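Local coordinates for protein C2 toxin component I (Clostridium botulinum, PDB 2J3X) that transfers ADP-ribose from NAD to a host-cell protein, probably actin, as the enzymatic component of the binary C2 toxin, at residues 298-303 and 362-367; 404-409 and 418-423. The protein carries 2 engineered substitutions. All blocks are in the same frame, centred on the assembly; numbering follows the deposited sequence.

Interaction 1 (298-303 and 362-367); sequences YRRVDG and RFIFRL
Phe363 and Val301 form a hydrogen-bonded antiparallel pair: Phe363 O accepts from Val301 N at 2.9 Å, while the return bond, Phe363 N to Val301 O, is longer at 3.2 Å. The ring turns its edge to Val301 O and leans obliquely on the loop beyond, CE1 meeting Gly303 CA at 3.6 Å. Ile364 points to the other face of the sheet. Its CG1 sits 3.5 Å above the centre of the Arg300 guanidinium, an aliphatic lid on a flat charged group, and its CG2 meets Tyr298 CD1 obliquely at 3.8 Å. Arg300 can be buried here because NE bonds to the backbone O of Ser353, NH1 to the amide oxygen of Gln418 and NH2 to the hydroxyl of Thr354. Phe365 returns to the Val301 face, exchanging two backbone bonds with Arg299; the carbonyl of Arg299 also lies at its ring edge, and CE2 packs on Val301 CG2 at 3.7 Å. Arg366, extended with CG anti to the backbone N (chi1 177°), runs alongside Tyr298, CG reaching Tyr298 CE1 at 3.6 Å. The bond from its NE to Tyr298 OH is weak; both groups have a stronger shared partner in Asp220, and Asp422 takes NH1. Leu367 CD1 brushes Arg299 CB at 4.3 Å. On the Tyr298–Arg300 face the carboxylates of Asp220 and Asp422 thus balance the charge of Arg366, while neutral acceptors satisfy Arg300. The opposite face is largely hydrophobic apart from Arg299, which bonds to Ser348 O; by its strand and family it is probably the arginine of the R-S-E motif, which in relatives helps form the NAD site.

Interaction 2 (404-409 and 418-423); sequences TPITSI and QVVIDA
Ile406 packs against Gln418 and Val420 on one face of an antiparallel hairpin. Its CB stands beside the carbonyl of Gln418. From there CG1, placed between the backbone N and the carbonyl carbon (chi1 63°), comes within 3.5 Å of Gln418 O, while CG2 goes the other way to meet Val420 CG2 at 3.9 Å. The tip, CD1, reaches the same methyl at 4.0 Å, and the two branched side chains cross at about a right angle. Such beta-branched residues suit a strand, whose extended backbone accommodates branching at CB. Beneath them the backbones are bonded in pairs: Ile406 N gives to Gln418 O at 2.8 Å and Gln418 N to Ile406 O at 3.0 Å, and Thr404 exchanges two further bonds with Val420. Pro405 falls between, opposite Val419 in a non-hydrogen-bonded pair, where its lack of an N-H costs this pairing nothing. Further along, Ser408 CB lies 3.3 Å from Gln418 OE1; a small residue admits the amide, but the two polar tips are held elsewhere, Ser408 OG by Phe62 O and Gln418 OE1 by Arg300. At the Thr404 end a water lies 2.7 Å from Thr404 OG1, donates to Val420 O at 2.8 Å and makes a weak bond to Asp422 OD2, so a carbonyl already used by Thr404 N gains a second donor. The segments 404-409 and 418-423 lie at 140°, well short of strictly antiparallel. On the Ile406 face the hairpin is covered by the end of helix 47-59, through Thr58 and Asp59, and by Phe62, while the far edge of strand 414-426 bonds to strand 363-369.

In the fold
Both contacts belong to one mixed sheet and are largely buried, their centres about 8 Å apart. Interaction 1 joins the outermost strand 295-301 to strand 363-369, which are far apart in sequence; interaction 2 is a local hairpin, with an exposed proline and a water at its margin. Strands 363-369 and 414-426, running parallel, link them: Ile364 O probably accepts from Ile421 N at 2.7 Å, and arginines of interaction 1 reach polar side chains of 418-423. Both share antiparallel backbone bonding. The difference lies in the side chains: arginines and aromatic rings in interaction 1; aliphatic branches, an amide and a water in interaction 2, beside helix 47-59.

Interaction 1 (298-303 and 362-367)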
loop_
_atom_site.group_PDB
_atom_site.type_symbol
_atom_site.label_atom_id
_atom_site.label_comp_id
_atom_site.label_asym_id
_atom_site.label_seq_id
_atom_site.Cartn_x
_atom_site.Cartn_y
_atom_site.Cartn_z
ATOM N N TYR A 298 -2.251 6.941 -7.941
ATOM C CA TYR A 298 -0.997 6.288 -8.395
ATOM C C TYR A 298 -0.343 7.066 -9.512
ATOM O O TYR A 298 -1.015 7.667 -10.361
ATOM C CB TYR A 298 -1.339 4.882 -8.923
ATOM C CG TYR A 298 -1.687 3.962 -7.799
ATOM C CD1 TYR A 298 -0.675 3.359 -7.035
ATOM C CD2 TYR A 298 -3.064 3.747 -7.453
ATOM C CE1 TYR A 298 -0.983 2.497 -5.953
ATOM C CE2 TYR A 298 -3.418 2.896 -6.371
ATOM C CZ TYR A 298 -2.359 2.291 -5.622
ATOM O OH TYR A 298 -2.613 1.457 -4.567
ATOM N N ARG A 299 0.988 7.030 -9.542
ATOM C CA ARG A 299 1.714 7.605 -10.676
ATOM C C ARG A 299 2.973 6.751 -10.893
ATOM O O ARG A 299 3.840 6.699 -10.012
ATOM C CB ARG A 299 2.124 8.997 -10.326
ATOM C CG ARG A 299 2.836 9.760 -11.494
ATOM C CD ARG A 299 3.075 11.195 -11.057
ATOM N NE ARG A 299 4.068 11.842 -11.948
ATOM C CZ ARG A 299 3.830 12.236 -13.189
ATOM N NH1 ARG A 299 2.620 12.085 -13.732
ATOM N NH2 ARG A 299 4.817 12.788 -13.905
ATOM N N ARG A 300 3.019 6.085 -12.052
ATOM C CA ARG A 300 4.132 5.196 -12.373
ATOM C C ARG A 300 5.139 5.981 -13.218
ATOM O O ARG A 300 4.729 6.687 -14.148
ATOM C CB ARG A 300 3.628 4.017 -13.186
ATOM C CG ARG A 300 2.939 2.907 -12.315
ATOM C CD ARG A 300 2.286 1.862 -13.239
ATOM N NE ARG A 300 1.854 0.672 -12.504
ATOM C CZ ARG A 300 2.607 -0.411 -12.318
ATOM N NH1 ARG A 300 3.902 -0.487 -12.754
ATOM N NH2 ARG A 300 2.118 -1.390 -11.619
ATOM N N VAL A 301 6.426 5.841 -12.883
ATOM C CA VAL A 301 7.512 6.571 -13.560
ATOM C C VAL A 301 8.650 5.619 -13.818
ATOM O O VAL A 301 8.705 4.516 -13.241
ATOM C CB VAL A 301 8.011 7.777 -12.785
ATOM C CG1 VAL A 301 6.871 8.794 -12.551
ATOM C CG2 VAL A 301 8.602 7.316 -11.434
ATOM N N ASP A 302 9.577 6.033 -14.685
ATOM C CA ASP A 302 10.741 5.190 -14.912
ATOM C C ASP A 302 11.896 5.728 -14.013
ATOM O O ASP A 302 11.641 6.383 -12.999
ATOM C CB ASP A 302 11.081 5.179 -16.411
ATOM C CG ASP A 302 11.489 6.563 -16.931
ATOM O OD1 ASP A 302 11.753 7.512 -16.150
ATOM O OD2 ASP A 302 11.569 6.734 -18.173
ATOM N N GLY A 303 13.160 5.400 -14.323
ATOM C CA GLY A 303 14.239 5.768 -13.383
ATOM C C GLY A 303 14.643 7.237 -13.349
ATOM O O GLY A 303 15.348 7.651 -12.423
ATOM N N ARG A 362 8.681 0.780 -13.602
ATOM C CA ARG A 362 8.975 0.010 -12.351
ATOM C C ARG A 362 8.723 0.802 -11.068
ATOM O O ARG A 362 8.715 0.220 -9.969
ATOM C CB ARG A 362 10.472 -0.416 -12.390
ATOM C CG ARG A 362 10.764 -1.380 -13.536
ATOM C CD ARG A 362 12.282 -1.525 -13.687
ATOM N NE ARG A 362 12.607 -2.546 -14.704
ATOM C CZ ARG A 362 12.632 -2.331 -16.017
ATOM N NH1 ARG A 362 12.347 -1.155 -16.537
ATOM N NH2 ARG A 362 12.968 -3.319 -16.811
ATOM N N PHE A 363 8.587 2.122 -11.178
ATOM C CA PHE A 363 8.561 2.945 -9.947
ATOM C C PHE A 363 7.122 3.443 -9.738
ATOM O O PHE A 363 6.665 4.358 -10.412
ATOM C CB PHE A 363 9.593 4.088 -10.016
ATOM C CG PHE A 363 11.012 3.578 -10.216
ATOM C CD1 PHE A 363 11.511 3.343 -11.516
ATOM C CD2 PHE A 363 11.817 3.300 -9.128
ATOM C CE1 PHE A 363 12.810 2.848 -11.731
ATOM C CE2 PHE A 363 13.158 2.794 -9.307
ATOM C CZ PHE A 363 13.662 2.573 -10.646
ATOM N N ILE A 364 6.410 2.785 -8.817
ATOM C CA ILE A 364 4.973 3.026 -8.687
ATOM C C ILE A 364 4.765 3.940 -7.484
ATOM O O ILE A 364 4.852 3.480 -6.373
ATOM C CB ILE A 364 4.235 1.710 -8.421
ATOM C CG1 ILE A 364 4.548 0.622 -9.472
ATOM C CG2 ILE A 364 2.704 1.982 -8.246
ATOM C CD1 ILE A 364 4.402 -0.842 -8.919
ATOM N N PHE A 365 4.475 5.215 -7.712
ATOM C CA PHE A 365 4.163 6.113 -6.603
ATOM C C PHE A 365 2.753 5.845 -6.147
ATOM O O PHE A 365 1.823 5.911 -6.954
ATOM C CB PHE A 365 4.303 7.568 -6.930
ATOM C CG PHE A 365 5.742 8.035 -6.885
ATOM C CD1 PHE A 365 6.326 8.410 -5.689
ATOM C CD2 PHE A 365 6.501 8.033 -8.046
ATOM C CE1 PHE A 365 7.675 8.862 -5.647
ATOM C CE2 PHE A 365 7.854 8.478 -8.003
ATOM C CZ PHE A 365 8.419 8.877 -6.789
ATOM N N ARG A 366 2.649 5.463 -4.870
ATOM C CA ARG A 366 1.343 5.207 -4.225
ATOM C C ARG A 366 1.161 6.456 -3.343
ATOM O O ARG A 366 1.649 6.536 -2.221
ATOM C CB ARG A 366 1.433 3.855 -3.459
ATOM C CG ARG A 366 0.084 3.562 -2.688
ATOM C CD ARG A 366 0.044 2.146 -2.199
ATOM N NE ARG A 366 -1.197 1.933 -1.434
ATOM C CZ ARG A 366 -1.268 1.879 -0.094
ATOM N NH1 ARG A 366 -0.155 1.978 0.642
ATOM N NH2 ARG A 366 -2.485 1.686 0.500
ATOM N N LEU A 367 0.485 7.469 -3.887
ATOM C CA LEU A 367 0.481 8.811 -3.300
ATOM C C LEU A 367 -0.736 8.942 -2.400
ATOM O O LEU A 367 -1.845 8.731 -2.860
ATOM C CB LEU A 367 0.338 9.900 -4.405
ATOM C CG LEU A 367 1.517 9.823 -5.389
ATOM C CD1 LEU A 367 1.278 10.770 -6.552
ATOM C CD2 LEU A 367 2.823 10.157 -4.642
#

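Interaction 2 (404-409 and 418-423)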
loop_
_atom_site.group_PDB
_atom_site.type_symbol
_atom_site.label_atom_id
_atom_site.label_comp_id
_atom_site.label_asym_id
_atom_site.label_seq_id
_atom_site.Cartn_x
_atom_site.Cartn_y
_atom_site.Cartn_z
ATOM N N THR A 404 8.118 -0.729 -1.040
ATOM C CA THR A 404 7.867 -2.160 -0.980
ATOM C C THR A 404 8.160 -2.863 -2.318
ATOM O O THR A 404 7.527 -2.535 -3.314
ATOM C CB THR A 404 6.367 -2.383 -0.666
ATOM O OG1 THR A 404 6.088 -1.780 0.630
ATOM C CG2 THR A 404 6.127 -3.871 -0.546
ATOM N N PRO A 405 9.072 -3.839 -2.335
ATOM C CA PRO A 405 9.315 -4.546 -3.648
ATOM C C PRO A 405 8.155 -5.490 -3.984
ATOM O O PRO A 405 7.573 -6.112 -3.070
ATOM C CB PRO A 405 10.557 -5.431 -3.359
ATOM C CG PRO A 405 11.025 -5.046 -2.007
ATOM C CD PRO A 405 9.884 -4.384 -1.249
ATOM N N ILE A 406 7.863 -5.648 -5.274
ATOM C CA ILE A 406 6.844 -6.575 -5.710
ATOM C C ILE A 406 7.294 -7.198 -7.001
ATOM O O ILE A 406 8.289 -6.751 -7.600
ATOM C CB ILE A 406 5.498 -5.856 -5.973
ATOM C CG1 ILE A 406 5.627 -4.820 -7.128
ATOM C CG2 ILE A 406 4.962 -5.172 -4.682
ATOM C CD1 ILE A 406 4.272 -4.409 -7.733
ATOM N N THR A 407 6.543 -8.184 -7.462
ATOM C CA THR A 407 6.795 -8.703 -8.786
ATOM C C THR A 407 5.532 -8.492 -9.581
ATOM O O THR A 407 4.573 -9.262 -9.371
ATOM C CB THR A 407 7.075 -10.229 -8.707
ATOM O OG1 THR A 407 8.171 -10.496 -7.817
ATOM C CG2 THR A 407 7.354 -10.809 -10.083
ATOM N N SER A 408 5.522 -7.527 -10.523
ATOM C CA SER A 408 4.297 -7.232 -11.298
ATOM C C SER A 408 4.169 -8.219 -12.466
ATOM O O SER A 408 5.188 -8.626 -13.063
ATOM C CB SER A 408 4.322 -5.827 -11.849
ATOM O OG SER A 408 3.098 -5.443 -12.509
ATOM N N ILE A 409 2.935 -8.609 -12.777
ATOM C CA ILE A 409 2.717 -9.537 -13.877
ATOM C C ILE A 409 2.330 -8.748 -15.086
ATOM O O ILE A 409 1.302 -8.044 -15.060
ATOM C CB ILE A 409 1.637 -10.580 -13.512
ATOM C CG1 ILE A 409 2.188 -11.534 -12.445
ATOM C CG2 ILE A 409 1.276 -11.369 -14.753
ATOM C CD1 ILE A 409 1.637 -11.317 -11.130
ATOM N N GLN A 418 9.263 -4.637 -9.445
ATOM C CA GLN A 418 8.887 -3.229 -9.361
ATOM C C GLN A 418 8.797 -2.821 -7.904
ATOM O O GLN A 418 8.915 -3.656 -7.019
ATOM C CB GLN A 418 7.530 -2.970 -10.030
ATOM C CG GLN A 418 7.455 -3.600 -11.461
ATOM C CD GLN A 418 6.321 -3.052 -12.302
ATOM O OE1 GLN A 418 5.255 -2.698 -11.790
ATOM N NE2 GLN A 418 6.506 -3.048 -13.623
ATOM N N VAL A 419 8.627 -1.522 -7.663
ATOM C CA VAL A 419 8.594 -1.063 -6.250
ATOM C C VAL A 419 7.391 -0.174 -6.078
ATOM O O VAL A 419 7.161 0.771 -6.894
ATOM C CB VAL A 419 9.907 -0.311 -5.849
ATOM C CG1 VAL A 419 11.131 -1.318 -5.680
ATOM C CG2 VAL A 419 10.200 0.912 -6.820
ATOM N N VAL A 420 6.670 -0.393 -4.951
ATOM C CA VAL A 420 5.555 0.488 -4.597
ATOM C C VAL A 420 6.046 1.505 -3.576
ATOM O O VAL A 420 6.473 1.121 -2.478
ATOM C CB VAL A 420 4.413 -0.407 -3.997
ATOM C CG1 VAL A 420 3.225 0.465 -3.512
ATOM C CG2 VAL A 420 3.964 -1.436 -5.101
ATOM N N ILE A 421 6.002 2.771 -3.979
ATOM C CA ILE A 421 6.637 3.839 -3.236
ATOM C C ILE A 421 5.515 4.617 -2.517
ATOM O O ILE A 421 4.820 5.461 -3.116
ATOM C CB ILE A 421 7.433 4.761 -4.203
ATOM C CG1 ILE A 421 8.527 3.921 -4.933
ATOM C CG2 ILE A 421 8.088 5.923 -3.386
ATOM C CD1 ILE A 421 9.204 4.745 -6.065
ATOM N N ASP A 422 5.352 4.366 -1.217
ATOM C CA ASP A 422 4.340 5.078 -0.438
ATOM C C ASP A 422 4.870 6.467 -0.128
ATOM O O ASP A 422 5.961 6.623 0.437
ATOM C CB ASP A 422 4.125 4.353 0.925
ATOM C CG ASP A 422 3.252 3.115 0.795
ATOM O OD1 ASP A 422 2.315 3.151 -0.027
ATOM O OD2 ASP A 422 3.446 2.155 1.558
ATOM N N ALA A 423 4.081 7.487 -0.441
ATOM C CA ALA A 423 4.493 8.845 -0.159
ATOM C C ALA A 423 3.303 9.676 0.309
ATOM O O ALA A 423 2.163 9.431 -0.085
ATOM C CB ALA A 423 5.136 9.492 -1.345
HETATM O O HOH W 1 5.284 0.707 0.075
#